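Local coordinates for protein LYND (Lyngbya aestuarii, PDB 4V1T) that probably acts as an ATP-dependent YcaO cyclodehydratase that turns cysteine residues of a precursor peptide into thiazoline rings, at residues A129-I139 / L257-I268; Q489-W497 / Y506-Y516. All blocks are in the same frame, centred on the assembly; numbering follows the deposited sequence.

Contact 1: A129-I139 / L257-I268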
# COMPACT_ATOMS: atom_id res chain seq x y z
N ALA B 129 -28.22 9.02 -24.23
CA ALA B 129 -28.25 7.98 -23.21
C ALA B 129 -27.91 8.54 -21.84
O ALA B 129 -28.57 8.20 -20.85
CB ALA B 129 -27.29 6.85 -23.57
N LEU B 130 -26.88 9.37 -21.77
CA LEU B 130 -26.51 10.01 -20.52
C LEU B 130 -27.64 10.89 -20.03
O LEU B 130 -27.91 10.96 -18.85
CB LEU B 130 -25.23 10.83 -20.66
CG LEU B 130 -24.75 11.56 -19.40
CD1 LEU B 130 -24.56 10.59 -18.24
CD2 LEU B 130 -23.46 12.31 -19.65
N THR B 131 -28.30 11.57 -20.98
CA THR B 131 -29.44 12.43 -20.68
C THR B 131 -30.53 11.61 -20.01
O THR B 131 -31.10 12.02 -18.99
CB THR B 131 -29.99 13.12 -21.95
OG1 THR B 131 -28.99 13.98 -22.51
CG2 THR B 131 -31.25 13.93 -21.64
N THR B 132 -30.81 10.45 -20.57
CA THR B 132 -31.79 9.53 -20.01
C THR B 132 -31.36 9.05 -18.63
O THR B 132 -32.16 9.02 -17.68
CB THR B 132 -32.00 8.33 -20.94
OG1 THR B 132 -32.43 8.81 -22.22
CG2 THR B 132 -33.07 7.37 -20.40
N ALA B 133 -30.09 8.72 -18.49
CA ALA B 133 -29.56 8.26 -17.22
C ALA B 133 -29.76 9.32 -16.15
O ALA B 133 -30.17 9.02 -15.02
CB ALA B 133 -28.10 7.92 -17.35
N LEU B 134 -29.48 10.57 -16.49
CA LEU B 134 -29.64 11.68 -15.55
C LEU B 134 -31.11 11.90 -15.19
O LEU B 134 -31.45 12.17 -14.03
CB LEU B 134 -29.04 12.96 -16.13
CG LEU B 134 -27.51 13.01 -16.13
CD1 LEU B 134 -26.98 14.06 -17.10
CD2 LEU B 134 -27.01 13.26 -14.73
N ARG B 135 -31.97 11.80 -16.20
CA ARG B 135 -33.40 12.02 -16.02
C ARG B 135 -34.01 10.99 -15.07
O ARG B 135 -34.94 11.29 -14.33
CB ARG B 135 -34.11 11.98 -17.37
CG ARG B 135 -35.60 12.28 -17.32
CD ARG B 135 -36.16 12.34 -18.73
NE ARG B 135 -37.59 12.65 -18.75
CZ ARG B 135 -38.28 12.92 -19.86
NH1 ARG B 135 -37.69 12.90 -21.05
NH2 ARG B 135 -39.58 13.20 -19.78
N ASP B 136 -33.49 9.78 -15.09
CA ASP B 136 -34.01 8.71 -14.25
C ASP B 136 -33.67 8.94 -12.77
O ASP B 136 -34.27 8.33 -11.90
CB ASP B 136 -33.46 7.36 -14.73
CG ASP B 136 -34.02 6.94 -16.07
OD1 ASP B 136 -35.06 7.50 -16.49
OD2 ASP B 136 -33.44 6.04 -16.72
N ILE B 137 -32.71 9.82 -12.49
CA ILE B 137 -32.37 10.14 -11.12
C ILE B 137 -32.77 11.57 -10.77
O ILE B 137 -32.36 12.09 -9.74
CB ILE B 137 -30.87 9.92 -10.83
CG1 ILE B 137 -30.00 10.76 -11.78
CG2 ILE B 137 -30.52 8.45 -10.99
CD1 ILE B 137 -28.53 10.72 -11.43
N GLY B 138 -33.57 12.19 -11.63
CA GLY B 138 -34.18 13.47 -11.32
C GLY B 138 -33.45 14.71 -11.81
O GLY B 138 -33.83 15.82 -11.48
N ILE B 139 -32.40 14.51 -12.60
CA ILE B 139 -31.60 15.63 -13.08
C ILE B 139 -31.97 15.95 -14.52
O ILE B 139 -31.95 15.07 -15.38
CB ILE B 139 -30.09 15.32 -12.98
CG1 ILE B 139 -29.70 15.17 -11.51
CG2 ILE B 139 -29.27 16.44 -13.60
CD1 ILE B 139 -28.33 14.60 -11.28
N LEU B 257 -21.68 5.68 -18.29
CA LEU B 257 -22.62 6.80 -18.29
C LEU B 257 -23.47 6.83 -17.01
O LEU B 257 -23.79 7.90 -16.49
CB LEU B 257 -23.52 6.71 -19.51
CG LEU B 257 -22.81 6.85 -20.87
CD1 LEU B 257 -23.79 6.61 -22.01
CD2 LEU B 257 -22.14 8.20 -21.01
N GLN B 258 -23.83 5.66 -16.50
CA GLN B 258 -24.62 5.57 -15.28
C GLN B 258 -23.75 5.95 -14.08
O GLN B 258 -24.18 6.66 -13.18
CB GLN B 258 -25.19 4.15 -15.11
CG GLN B 258 -26.20 3.75 -16.18
CD GLN B 258 -27.53 4.47 -16.06
OE1 GLN B 258 -27.74 5.26 -15.13
NE2 GLN B 258 -28.43 4.20 -16.99
N PHE B 259 -22.52 5.47 -14.10
CA PHE B 259 -21.51 5.85 -13.12
C PHE B 259 -21.33 7.37 -13.13
O PHE B 259 -21.29 8.01 -12.09
CB PHE B 259 -20.20 5.13 -13.45
CG PHE B 259 -19.22 5.05 -12.32
CD1 PHE B 259 -19.32 5.85 -11.20
CD2 PHE B 259 -18.15 4.17 -12.41
CE1 PHE B 259 -18.39 5.76 -10.18
CE2 PHE B 259 -17.21 4.08 -11.40
CZ PHE B 259 -17.33 4.88 -10.28
N ALA B 260 -21.22 7.94 -14.32
CA ALA B 260 -21.08 9.38 -14.45
C ALA B 260 -22.31 10.11 -13.89
O ALA B 260 -22.19 11.15 -13.24
CB ALA B 260 -20.85 9.77 -15.89
N ALA B 261 -23.49 9.56 -14.16
CA ALA B 261 -24.73 10.16 -13.67
C ALA B 261 -24.73 10.28 -12.13
O ALA B 261 -25.09 11.32 -11.58
CB ALA B 261 -25.93 9.35 -14.13
N THR B 262 -24.30 9.22 -11.46
CA THR B 262 -24.21 9.20 -10.01
C THR B 262 -23.27 10.28 -9.49
O THR B 262 -23.59 10.99 -8.54
CB THR B 262 -23.73 7.82 -9.52
OG1 THR B 262 -24.66 6.82 -9.93
CG2 THR B 262 -23.60 7.79 -8.00
N GLU B 263 -22.10 10.40 -10.11
CA GLU B 263 -21.10 11.36 -9.65
C GLU B 263 -21.52 12.80 -9.99
O GLU B 263 -21.14 13.75 -9.30
CB GLU B 263 -19.74 11.04 -10.25
CG GLU B 263 -19.14 9.74 -9.75
CD GLU B 263 -18.91 9.71 -8.25
OE1 GLU B 263 -18.54 10.76 -7.68
OE2 GLU B 263 -19.08 8.64 -7.64
N ILE B 264 -22.29 12.94 -11.06
CA ILE B 264 -22.85 14.23 -11.41
C ILE B 264 -23.83 14.65 -10.31
O ILE B 264 -23.80 15.78 -9.84
CB ILE B 264 -23.54 14.19 -12.78
CG1 ILE B 264 -22.48 14.18 -13.89
CG2 ILE B 264 -24.44 15.42 -12.97
CD1 ILE B 264 -23.00 13.71 -15.24
N ALA B 265 -24.71 13.73 -9.93
CA ALA B 265 -25.69 13.97 -8.88
C ALA B 265 -25.01 14.31 -7.56
O ALA B 265 -25.40 15.25 -6.88
CB ALA B 265 -26.59 12.76 -8.71
N LYS B 266 -23.98 13.55 -7.22
CA LYS B 266 -23.27 13.77 -5.98
C LYS B 266 -22.59 15.12 -5.98
O LYS B 266 -22.50 15.77 -4.94
CB LYS B 266 -22.25 12.66 -5.74
CG LYS B 266 -22.86 11.36 -5.24
CD LYS B 266 -21.85 10.51 -4.49
CE LYS B 266 -20.96 9.75 -5.44
NZ LYS B 266 -19.64 9.46 -4.85
N TRP B 267 -22.10 15.55 -7.14
CA TRP B 267 -21.47 16.87 -7.23
C TRP B 267 -22.47 18.01 -7.03
O TRP B 267 -22.21 18.94 -6.26
CB TRP B 267 -20.74 17.07 -8.56
CG TRP B 267 -20.29 18.47 -8.69
CD1 TRP B 267 -20.85 19.45 -9.45
CD2 TRP B 267 -19.22 19.09 -7.97
NE1 TRP B 267 -20.19 20.63 -9.27
CE2 TRP B 267 -19.17 20.44 -8.37
CE3 TRP B 267 -18.28 18.63 -7.04
CZ2 TRP B 267 -18.23 21.33 -7.88
CZ3 TRP B 267 -17.34 19.52 -6.55
CH2 TRP B 267 -17.33 20.86 -6.96
N ILE B 268 -23.59 17.95 -7.74
CA ILE B 268 -24.56 19.05 -7.69
C ILE B 268 -25.17 19.16 -6.29
O ILE B 268 -25.45 20.27 -5.82
CB ILE B 268 -25.70 18.90 -8.74
CG1 ILE B 268 -26.43 17.57 -8.57
CG2 ILE B 268 -25.12 19.01 -10.14
CD1 ILE B 268 -27.65 17.41 -9.46
O HOH W 1 -30.02 6.12 -14.17
O HOH W 2 -30.99 4.45 -18.60
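L134 O, on a residue whose CD2 packs against A261, accepts two backbone N-H groups, from I137 N at 3.1 Å and I139 N at 2.9 Å, arriving from opposite faces of the carbonyl plane. With G138 N bonded to R135 O, this is the Schellman motif that ends helix 124-135. The segment axes approach to 9.0 Å with a signed crossing angle of -48°, and alanines occupy the crossing, A133 CB lying 4.1 Å from A261 CB. L134 CD2 meets I264 CG2 at 3.8 Å, the two side chains crossing at about a right angle. L130 and L134 also rest on L116, and I264 on V155, which places the helices against strands 114-118 and 154-157 of the mixed sheet. The bent Q258 chain lays its amide against A133 CB, and a water donates to both Q258 OE1 (2.6 Å) and A133 O (3.0 Å), while NE2 bonds Q254. A leucine in place of Q258 would probably leave that water without its side-chain acceptor and Q254 OE1 without its amide donor. I137 (chi1 57°, CG1 between backbone N and carbonyl carbon) sends CD1 to A261 and A265. Beyond it I139 and I268 meet tip to tip, CD1 to CD1 at a tight 3.4 Å.

Contact 2: Q489-W497 / Y506-Y516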
# COMPACT_ATOMS: atom_id res chain seq x y z
N GLN B 489 27.82 33.80 -30.37
CA GLN B 489 26.38 33.64 -30.43
C GLN B 489 25.70 34.09 -29.15
O GLN B 489 26.16 33.78 -28.05
CB GLN B 489 26.01 32.18 -30.70
CG GLN B 489 26.47 31.64 -32.04
CD GLN B 489 25.77 32.31 -33.21
OE1 GLN B 489 24.77 33.01 -33.04
NE2 GLN B 489 26.28 32.08 -34.41
N ALA B 490 24.61 34.84 -29.29
CA ALA B 490 23.74 35.14 -28.17
C ALA B 490 23.02 33.85 -27.80
O ALA B 490 22.58 33.11 -28.67
CB ALA B 490 22.76 36.23 -28.51
N ILE B 491 22.92 33.58 -26.51
CA ILE B 491 22.32 32.33 -26.02
C ILE B 491 21.56 32.60 -24.75
O ILE B 491 21.61 33.70 -24.21
CB ILE B 491 23.39 31.26 -25.74
CG1 ILE B 491 24.34 31.77 -24.65
CG2 ILE B 491 24.14 30.92 -27.03
CD1 ILE B 491 25.48 30.85 -24.37
N GLU B 492 20.84 31.60 -24.27
CA GLU B 492 20.11 31.72 -23.01
C GLU B 492 20.94 31.21 -21.85
O GLU B 492 21.34 30.04 -21.82
CB GLU B 492 18.78 30.97 -23.10
CG GLU B 492 17.78 31.67 -24.02
CD GLU B 492 16.42 31.02 -24.04
OE1 GLU B 492 16.35 29.78 -23.91
OE2 GLU B 492 15.42 31.74 -24.20
N TRP B 493 21.23 32.10 -20.91
CA TRP B 493 21.96 31.74 -19.69
C TRP B 493 20.98 31.63 -18.53
O TRP B 493 20.01 32.39 -18.46
CB TRP B 493 23.03 32.76 -19.35
CG TRP B 493 24.07 32.97 -20.42
CD1 TRP B 493 23.95 33.74 -21.54
CD2 TRP B 493 25.40 32.43 -20.44
NE1 TRP B 493 25.13 33.71 -22.26
CE2 TRP B 493 26.03 32.91 -21.61
CE3 TRP B 493 26.12 31.59 -19.59
CZ2 TRP B 493 27.34 32.57 -21.95
CZ3 TRP B 493 27.42 31.26 -19.93
CH2 TRP B 493 28.02 31.75 -21.10
N THR B 494 21.22 30.67 -17.65
CA THR B 494 20.39 30.47 -16.47
C THR B 494 21.16 30.88 -15.22
O THR B 494 22.29 30.43 -15.03
CB THR B 494 19.92 29.01 -16.35
OG1 THR B 494 18.84 28.78 -17.27
CG2 THR B 494 19.42 28.70 -14.94
N PRO B 495 20.56 31.72 -14.36
CA PRO B 495 21.24 32.09 -13.12
C PRO B 495 21.39 30.91 -12.18
O PRO B 495 20.45 30.14 -11.99
CB PRO B 495 20.31 33.15 -12.51
CG PRO B 495 18.97 32.84 -13.05
CD PRO B 495 19.23 32.35 -14.45
N VAL B 496 22.58 30.78 -11.61
CA VAL B 496 22.87 29.73 -10.64
C VAL B 496 23.48 30.38 -9.40
O VAL B 496 24.22 31.37 -9.51
CB VAL B 496 23.84 28.68 -11.21
CG1 VAL B 496 23.23 27.99 -12.43
CG2 VAL B 496 25.17 29.30 -11.58
N TRP B 497 23.17 29.82 -8.24
CA TRP B 497 23.65 30.38 -6.99
C TRP B 497 25.00 29.79 -6.62
O TRP B 497 25.13 28.58 -6.44
CB TRP B 497 22.65 30.15 -5.86
CG TRP B 497 23.00 30.92 -4.60
CD1 TRP B 497 23.52 30.42 -3.45
CD2 TRP B 497 22.87 32.33 -4.40
NE1 TRP B 497 23.72 31.43 -2.55
CE2 TRP B 497 23.33 32.61 -3.11
CE3 TRP B 497 22.41 33.39 -5.20
CZ2 TRP B 497 23.34 33.91 -2.58
CZ3 TRP B 497 22.42 34.67 -4.68
CH2 TRP B 497 22.89 34.92 -3.38
N TYR B 506 26.31 32.43 -13.98
CA TYR B 506 25.51 32.04 -15.14
C TYR B 506 26.13 30.88 -15.92
O TYR B 506 27.31 30.91 -16.27
CB TYR B 506 25.32 33.22 -16.08
CG TYR B 506 24.42 34.29 -15.54
CD1 TYR B 506 23.04 34.20 -15.66
CD2 TYR B 506 24.95 35.40 -14.90
CE1 TYR B 506 22.21 35.18 -15.15
CE2 TYR B 506 24.13 36.39 -14.39
CZ TYR B 506 22.77 36.28 -14.52
OH TYR B 506 21.96 37.28 -14.01
N LEU B 507 25.30 29.87 -16.18
CA LEU B 507 25.65 28.78 -17.08
C LEU B 507 24.66 28.77 -18.23
O LEU B 507 23.53 29.24 -18.08
CB LEU B 507 25.60 27.43 -16.36
CG LEU B 507 26.83 27.05 -15.53
CD1 LEU B 507 26.70 27.62 -14.14
CD2 LEU B 507 26.99 25.54 -15.45
N PRO B 508 25.08 28.22 -19.39
CA PRO B 508 24.09 28.06 -20.46
C PRO B 508 22.92 27.19 -20.00
O PRO B 508 23.12 26.19 -19.31
CB PRO B 508 24.89 27.41 -21.61
CG PRO B 508 26.17 26.94 -21.00
CD PRO B 508 26.43 27.79 -19.80
N THR B 509 21.71 27.58 -20.37
CA THR B 509 20.50 26.86 -20.00
C THR B 509 20.58 25.41 -20.46
O THR B 509 20.02 24.51 -19.82
CB THR B 509 19.25 27.54 -20.59
OG1 THR B 509 19.22 28.92 -20.21
CG2 THR B 509 17.98 26.88 -20.10
N ALA B 510 21.31 25.17 -21.54
CA ALA B 510 21.43 23.83 -22.12
C ALA B 510 22.12 22.85 -21.17
O ALA B 510 21.94 21.64 -21.29
CB ALA B 510 22.19 23.90 -23.44
N LEU B 511 22.91 23.38 -20.24
CA LEU B 511 23.60 22.55 -19.24
C LEU B 511 22.76 22.31 -17.98
O LEU B 511 22.99 21.34 -17.27
CB LEU B 511 24.93 23.19 -18.84
CG LEU B 511 26.15 22.87 -19.71
CD1 LEU B 511 27.35 23.62 -19.18
CD2 LEU B 511 26.44 21.37 -19.74
N CYS B 512 21.82 23.20 -17.72
CA CYS B 512 21.09 23.23 -16.45
C CYS B 512 19.84 22.35 -16.44
O CYS B 512 19.36 21.99 -15.37
CB CYS B 512 20.70 24.67 -16.12
SG CYS B 512 22.11 25.78 -15.90
N TYR B 513 19.31 22.01 -17.61
CA TYR B 513 18.09 21.23 -17.71
C TYR B 513 18.18 20.20 -18.82
O TYR B 513 18.93 20.37 -19.78
CB TYR B 513 16.90 22.15 -17.95
CG TYR B 513 16.77 23.24 -16.92
CD1 TYR B 513 16.17 22.99 -15.69
CD2 TYR B 513 17.27 24.52 -17.16
CE1 TYR B 513 16.05 23.99 -14.73
CE2 TYR B 513 17.16 25.52 -16.22
CZ TYR B 513 16.55 25.25 -15.01
OH TYR B 513 16.44 26.23 -14.06
N TYR B 514 17.40 19.13 -18.67
CA TYR B 514 17.32 18.09 -19.70
C TYR B 514 16.57 18.58 -20.93
O TYR B 514 15.61 19.35 -20.82
CB TYR B 514 16.60 16.83 -19.17
CG TYR B 514 17.28 16.14 -18.01
CD1 TYR B 514 18.63 15.84 -18.06
CD2 TYR B 514 16.57 15.78 -16.87
CE1 TYR B 514 19.25 15.20 -17.00
CE2 TYR B 514 17.18 15.15 -15.81
CZ TYR B 514 18.52 14.86 -15.89
OH TYR B 514 19.13 14.22 -14.84
N HIS B 515 17.01 18.10 -22.09
CA HIS B 515 16.30 18.30 -23.34
C HIS B 515 16.01 19.77 -23.63
O HIS B 515 14.91 20.11 -24.05
CB HIS B 515 14.99 17.50 -23.35
CG HIS B 515 15.19 16.03 -23.14
ND1 HIS B 515 14.97 15.42 -21.92
CD2 HIS B 515 15.61 15.06 -23.98
CE1 HIS B 515 15.24 14.13 -22.03
NE2 HIS B 515 15.64 13.89 -23.26
N TYR B 516 17.00 20.63 -23.41
CA TYR B 516 16.90 22.02 -23.86
C TYR B 516 17.17 22.04 -25.35
O TYR B 516 18.20 21.56 -25.77
CB TYR B 516 17.91 22.90 -23.13
CG TYR B 516 17.92 24.32 -23.62
CD1 TYR B 516 17.02 25.26 -23.13
CD2 TYR B 516 18.82 24.73 -24.59
CE1 TYR B 516 17.02 26.56 -23.58
CE2 TYR B 516 18.83 26.04 -25.05
CZ TYR B 516 17.92 26.94 -24.54
OH TYR B 516 17.90 28.23 -24.98
O HOH W 3 20.55 28.93 -25.65
O HOH W 4 21.93 27.52 -23.41
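Strands 491-497 and 506-508 run antiparallel, their N-to-C directions 138° apart, and T494 pairs with L507 through both backbone bonds: T494 N to L507 O at 2.8 Å and the longer L507 N to T494 O at 3.3 Å. Non-hydrogen-bonded pairs W493/P508 and P495/Y506 flank it. Past P508, which has no N-H to give, T509 N bonds E492 O at 2.9 Å, tying the turn that follows to the strand. T494 OG1 and T509 OG1 lie 3.0 Å apart, and T494 OG1 also bonds P437 O. On the face with P495, Y506 CE1 lies 3.8 Å from P495 CB; on the face with T494, L507 CD1 presses V496 CG2 at a tight 3.4 Å. W493 sets CZ3 3.6 Å from P508 CD, while I491 CD1 covers part of one face of its indole and NE1 bonds A441 O. Y516, its CG anti to the backbone N (chi1 176°), directs OH to E492 OE1, a hydrogen bond modelled so short that its length is doubtful; a water also links this OH to E492 N. These pairings define a beta hairpin whose first strand also joins strands 439-441 and 716-719 in the antiparallel sheet of the YcaO domain.

Overall arrangement
Both contacts are largely buried, but they hold separate parts of the chain: their centres are 52 Å apart, their nearest atoms about 34 Å, and contact 1 closes in sequence before contact 2 opens. They share no secondary-structure element. Contact 1 joins segments 118 residues apart at their closest ends, one on each of two helices, with no direct hydrogen bond between them but mostly aliphatic packing and a water bridge at Q258. Contact 2 links neighbours in sequence, and backbone hydrogen bonds set its register, with aromatic and hydroxyl groups added. Their surroundings differ too: contact 1 borders the second subunit, where T262 bonds S251 of that subunit, whereas no other chain of the assembly touches contact 2, which packs against strand 716-719 of its own chain.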